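PDB 5Z6O: protease from Penicillium cyclopium, which cleaves peptide bonds as a subtilisin-type serine protease of the proteinase K kind, probably hydrolysing casein, gelatin and collagen type IV. Local coordinates for residues A[58-63]-A[95-100]; A[110-115]-A[143-148]. One frame throughout, in Å; residues are numbered along the deposited sequence.

Interaction 1 of 2, residues A[58-63]-A[95-100]; sequences WGTNTA and VAVKVL
K98 runs its side chain along N61 and passes W58 obliquely, on one face of a parallel strand pair. With CG anti to the backbone N (chi1 177°) and every later torsion extended, it is a straight rod. Its CB lies 3.8 Å from W58 CZ2; CG faces the amide of N61; CD comes 3.6 Å from N61 ND2; CE continues beside the same amide. The tip, NZ, forms a salt bridge with D64 and hydrogen bonds to the carbonyls of D66 and T68, which probably compensate the buried charge. N61 lies alongside, pointing the same way; its ND2 hydrogen-bonds to D64 and D67, and its OD1 accepts from A63 N in an Asx turn. Further back, A96 CB sits over one face of the indole, 4.1 Å from the centroid of the W58 six-membered ring, a CH-pi contact.

The register slips by one residue at G59, a beta bulge: A96 O accepts from both G59 N at 2.8 Å and T60 N at 3.2 Å. Parallel pairing then resumes, K98 N giving to T60 O and T62 N to K98 O. On the other face, T60 CG2 meets V97 CG1. The pair closes the beta-alpha-beta unit of strand 56-61, helix 73-82 and strand 93-98; strand 56-61 is outermost in the sheet, strand 93-98 also pairs with strand 37-42, and helix 108-124 packs against T60.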
loop_
_atom_site.group_PDB
_atom_site.type_symbol
_atom_site.label_atom_id
_atom_site.label_comp_id
_atom_site.label_asym_id
_atom_site.label_seq_id
_atom_site.Cartn_x
_atom_site.Cartn_y
_atom_site.Cartn_z
ATOM N N TRP A 58 -9.113 13.890 6.437
ATOM C CA TRP A 58 -9.523 12.951 7.477
ATOM C C TRP A 58 -10.863 12.334 7.107
ATOM O O TRP A 58 -11.818 13.062 6.863
ATOM C CB TRP A 58 -9.643 13.658 8.831
ATOM C CG TRP A 58 -9.747 12.684 9.934
ATOM C CD1 TRP A 58 -10.895 12.197 10.514
ATOM C CD2 TRP A 58 -8.658 12.054 10.605
ATOM N NE1 TRP A 58 -10.570 11.292 11.506
ATOM C CE2 TRP A 58 -9.205 11.180 11.566
ATOM C CE3 TRP A 58 -7.274 12.114 10.461
ATOM C CZ2 TRP A 58 -8.405 10.394 12.382
ATOM C CZ3 TRP A 58 -6.482 11.358 11.283
ATOM C CH2 TRP A 58 -7.043 10.494 12.226
ATOM N N GLY A 59 -10.944 10.991 7.088
ATOM C CA GLY A 59 -12.162 10.300 6.743
ATOM C C GLY A 59 -12.966 9.946 7.982
ATOM O O GLY A 59 -14.017 10.560 8.221
ATOM N N THR A 60 -12.482 8.993 8.785
ATOM C CA THR A 60 -13.213 8.597 9.985
ATOM C C THR A 60 -12.250 7.979 10.995
ATOM O O THR A 60 -11.084 7.721 10.699
ATOM C CB THR A 60 -14.373 7.653 9.621
ATOM O OG1 THR A 60 -15.323 7.632 10.689
ATOM C CG2 THR A 60 -13.905 6.205 9.340
ATOM N N ASN A 61 -12.750 7.765 12.210
ATOM C CA ASN A 61 -11.950 7.247 13.315
ATOM C C ASN A 61 -12.853 6.256 14.026
ATOM O O ASN A 61 -13.825 6.666 14.655
ATOM C CB ASN A 61 -11.484 8.381 14.261
ATOM C CG ASN A 61 -10.586 7.895 15.399
ATOM O OD1 ASN A 61 -10.502 6.691 15.693
ATOM N ND2 ASN A 61 -9.893 8.835 16.042
ATOM N N THR A 62 -12.566 4.966 13.908
ATOM C CA THR A 62 -13.353 3.963 14.623
ATOM C C THR A 62 -12.643 3.451 15.868
ATOM O O THR A 62 -13.172 2.568 16.557
ATOM C CB THR A 62 -13.707 2.793 13.724
ATOM O OG1 THR A 62 -12.517 2.071 13.412
ATOM C CG2 THR A 62 -14.438 3.248 12.453
ATOM N N ALA A 63 -11.478 3.991 16.196
ATOM C CA ALA A 63 -10.679 3.499 17.312
ATOM C C ALA A 63 -10.822 4.322 18.585
ATOM O O ALA A 63 -10.833 3.747 19.667
ATOM C CB ALA A 63 -9.179 3.466 16.961
ATOM N N VAL A 95 -7.107 9.548 2.086
ATOM C CA VAL A 95 -8.154 9.677 3.088
ATOM C C VAL A 95 -7.770 8.826 4.295
ATOM O O VAL A 95 -7.534 7.621 4.164
ATOM C CB VAL A 95 -9.529 9.261 2.538
ATOM C CG1 VAL A 95 -10.572 9.421 3.611
ATOM C CG2 VAL A 95 -9.914 10.130 1.346
ATOM N N ALA A 96 -7.698 9.451 5.473
ATOM C CA ALA A 96 -7.321 8.717 6.671
ATOM C C ALA A 96 -8.519 7.945 7.185
ATOM O O ALA A 96 -9.571 8.541 7.451
ATOM C CB ALA A 96 -6.851 9.674 7.767
ATOM N N VAL A 97 -8.367 6.633 7.350
ATOM C CA VAL A 97 -9.368 5.830 8.032
ATOM C C VAL A 97 -8.681 5.240 9.259
ATOM O O VAL A 97 -7.962 4.241 9.167
ATOM C CB VAL A 97 -9.951 4.738 7.126
ATOM C CG1 VAL A 97 -11.014 3.936 7.881
ATOM C CG2 VAL A 97 -10.540 5.346 5.818
ATOM N N LYS A 98 -8.892 5.835 10.423
ATOM C CA LYS A 98 -8.174 5.417 11.620
ATOM C C LYS A 98 -8.953 4.292 12.296
ATOM O O LYS A 98 -10.091 4.508 12.751
ATOM C CB LYS A 98 -7.994 6.582 12.589
ATOM C CG LYS A 98 -7.302 6.147 13.867
ATOM C CD LYS A 98 -6.857 7.359 14.737
ATOM C CE LYS A 98 -6.552 6.867 16.117
ATOM N NZ LYS A 98 -5.990 8.015 16.909
ATOM N N VAL A 99 -8.350 3.095 12.369
ATOM C CA VAL A 99 -9.034 1.918 12.924
ATOM C C VAL A 99 -8.184 1.273 14.012
ATOM O O VAL A 99 -8.627 0.334 14.686
ATOM C CB VAL A 99 -9.367 0.885 11.836
ATOM C CG1 VAL A 99 -10.277 1.467 10.740
ATOM C CG2 VAL A 99 -8.068 0.314 11.239
ATOM N N LEU A 100 -6.954 1.754 14.177
ATOM C CA LEU A 100 -6.036 1.276 15.202
ATOM C C LEU A 100 -5.625 2.437 16.101
ATOM O O LEU A 100 -5.464 3.565 15.633
ATOM C CB LEU A 100 -4.762 0.696 14.590
ATOM C CG LEU A 100 -4.923 -0.310 13.443
ATOM C CD1 LEU A 100 -3.539 -0.611 12.862
ATOM C CD2 LEU A 100 -5.590 -1.559 13.962
#

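Interaction 2 of 2, residues A[110-115]-A[143-148]; sequences QVIAGM and RAMNDA
I112 and M115 reach from helix 110-115 to A148 on helix 143-148, and M145 reaches back the other way. The two segments run almost parallel, 11° between their directions, with axes 10.4 Å apart, a separation that the longer side chains bridge.

A148, with only a methyl, offers a shallow place on its helix. Both CG1 and CG2 of I112 lie against A148 CB at 4.0 Å, and M115 CE is the third atom there. M115 also slides its methyl past CB onto the backbone, CE coming 3.7 Å from A148 C; the bend at chi3 (66°) turns the methyl there. From the forked base of I112, CD1 alone goes on toward the start of the other helix, ending 4.0 Å from A144 O.

M145 supplies the return bump. Although its CB does not point at the other helix, bends at chi2 and chi3 swing CE into the hollow between V111 and I112, touching V111 CG1 and I112 CG1 at 4.0 Å each. M145 slides past I112 in the opposite direction but crosses M115 at about a right angle, the two SD atoms 4.1 Å apart. Cut back to an alanine, I112 would probably open a gap beside A148 and A144 and take from the M145 methyl one of its two neighbours on helix 110-115.

Behind this layer, V111 and M115 also touch M135 of strand 131-135, which places helix 108-124 against the central sheet. The side-chain contacts are apolar, made by methyls, methylenes and thioether sulfurs, with neither salt bridge nor hydrogen bond between the segments; cohesion probably rests on close fit and burial of apolar surface.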
loop_
_atom_site.group_PDB
_atom_site.type_symbol
_atom_site.label_atom_id
_atom_site.label_comp_id
_atom_site.label_asym_id
_atom_site.label_seq_id
_atom_site.Cartn_x
_atom_site.Cartn_y
_atom_site.Cartn_z
ATOM N N GLN A 110 -13.679 -3.006 14.849
ATOM C CA GLN A 110 -13.315 -1.607 14.547
ATOM C C GLN A 110 -12.723 -1.479 13.152
ATOM O O GLN A 110 -12.971 -0.491 12.436
ATOM C CB GLN A 110 -12.255 -1.055 15.519
ATOM C CG GLN A 110 -12.531 -1.142 16.978
ATOM C CD GLN A 110 -11.388 -0.574 17.817
ATOM O OE1 GLN A 110 -10.231 -0.424 17.343
ATOM N NE2 GLN A 110 -11.698 -0.229 19.055
ATOM N N VAL A 111 -11.872 -2.441 12.776
ATOM C CA VAL A 111 -11.288 -2.430 11.429
ATOM C C VAL A 111 -12.376 -2.566 10.380
ATOM O O VAL A 111 -12.399 -1.841 9.366
ATOM C CB VAL A 111 -10.250 -3.555 11.287
ATOM C CG1 VAL A 111 -9.739 -3.636 9.838
ATOM C CG2 VAL A 111 -9.106 -3.336 12.245
ATOM N N ILE A 112 -13.286 -3.531 10.580
ATOM C CA ILE A 112 -14.319 -3.756 9.582
ATOM C C ILE A 112 -15.210 -2.532 9.456
ATOM O O ILE A 112 -15.626 -2.173 8.349
ATOM C CB ILE A 112 -15.122 -5.034 9.926
ATOM C CG1 ILE A 112 -14.202 -6.243 9.781
ATOM C CG2 ILE A 112 -16.372 -5.162 9.022
ATOM C CD1 ILE A 112 -14.790 -7.519 10.252
ATOM N N ALA A 113 -15.522 -1.875 10.587
ATOM C CA ALA A 113 -16.310 -0.636 10.546
ATOM C C ALA A 113 -15.619 0.434 9.699
ATOM O O ALA A 113 -16.282 1.166 8.945
ATOM C CB ALA A 113 -16.556 -0.128 11.976
ATOM N N GLY A 114 -14.287 0.523 9.780
ATOM C CA GLY A 114 -13.584 1.492 8.939
ATOM C C GLY A 114 -13.629 1.130 7.463
ATOM O O GLY A 114 -13.801 1.999 6.593
ATOM N N MET A 115 -13.496 -0.169 7.161
ATOM C CA MET A 115 -13.601 -0.624 5.773
ATOM C C MET A 115 -14.968 -0.313 5.190
ATOM O O MET A 115 -15.078 0.158 4.040
ATOM C CB MET A 115 -13.333 -2.133 5.694
ATOM C CG MET A 115 -11.958 -2.511 6.213
ATOM S SD MET A 115 -11.756 -4.275 6.455
ATOM C CE MET A 115 -11.865 -4.814 4.770
ATOM N N ARG A 143 -12.863 -15.549 9.203
ATOM C CA ARG A 143 -13.792 -15.550 8.077
ATOM C C ARG A 143 -14.450 -14.178 7.918
ATOM O O ARG A 143 -14.609 -13.690 6.794
ATOM C CB ARG A 143 -14.854 -16.661 8.245
ATOM C CG ARG A 143 -15.968 -16.642 7.195
ATOM C CD ARG A 143 -15.420 -16.952 5.802
ATOM N NE ARG A 143 -16.484 -16.815 4.810
ATOM C CZ ARG A 143 -17.281 -17.812 4.427
ATOM N NH1 ARG A 143 -18.231 -17.590 3.530
ATOM N NH2 ARG A 143 -17.164 -19.033 4.970
ATOM N N ALA A 144 -14.802 -13.533 9.019
ATOM C CA ALA A 144 -15.476 -12.238 8.940
ATOM C C ALA A 144 -14.564 -11.181 8.310
ATOM O O ALA A 144 -15.003 -10.377 7.480
ATOM C CB ALA A 144 -15.908 -11.776 10.325
ATOM N N MET A 145 -13.307 -11.152 8.717
ATOM C CA MET A 145 -12.374 -10.213 8.093
ATOM C C MET A 145 -12.175 -10.517 6.605
ATOM O O MET A 145 -12.129 -9.592 5.773
ATOM C CB MET A 145 -11.059 -10.228 8.868
ATOM C CG MET A 145 -9.940 -9.419 8.218
ATOM S SD MET A 145 -10.389 -7.675 8.352
ATOM C CE MET A 145 -10.429 -7.525 10.121
ATOM N N ASN A 146 -12.070 -11.801 6.229
ATOM C CA ASN A 146 -11.943 -12.141 4.816
ATOM C C ASN A 146 -13.183 -11.754 4.022
ATOM O O ASN A 146 -13.067 -11.264 2.894
ATOM C CB ASN A 146 -11.660 -13.626 4.639
ATOM C CG ASN A 146 -10.210 -13.977 4.889
ATOM O OD1 ASN A 146 -9.443 -13.175 5.417
ATOM N ND2 ASN A 146 -9.818 -15.159 4.471
ATOM N N ASP A 147 -14.387 -11.962 4.591
ATOM C CA ASP A 147 -15.611 -11.523 3.910
ATOM C C ASP A 147 -15.619 -10.015 3.701
ATOM O O ASP A 147 -16.075 -9.528 2.650
ATOM C CB ASP A 147 -16.859 -11.882 4.712
ATOM C CG ASP A 147 -17.123 -13.380 4.746
ATOM O OD1 ASP A 147 -16.548 -14.109 3.914
ATOM O OD2 ASP A 147 -17.913 -13.777 5.638
ATOM N N ALA A 148 -15.235 -9.266 4.737
ATOM C CA ALA A 148 -15.231 -7.809 4.622
ATOM C C ALA A 148 -14.275 -7.359 3.521
ATOM O O ALA A 148 -14.601 -6.455 2.732
ATOM C CB ALA A 148 -14.842 -7.185 5.952
#

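Interaction 1 and interaction 2 follow each other along the chain, their centres 14 Å apart, and meet through helix 108-124, which succeeds strand 93-98. T62 OG1 is 2.8 Å from Q110 O, probably a hydrogen bond, and V99 CG1 packs 3.8 Å from G114 CA. V111 serves both contacts, touching V99 and M145, while I112 and M115 reach helix 143-148. The active site lies near both. L100 belongs to the phenylmethanesulfonic acid pocket, its side chain about 7 Å from the ligand and about 4 Å from that of D42, which by close similarity belongs with H73 to the charge relay system; the M145 side chain is about 11 Å from the ligand.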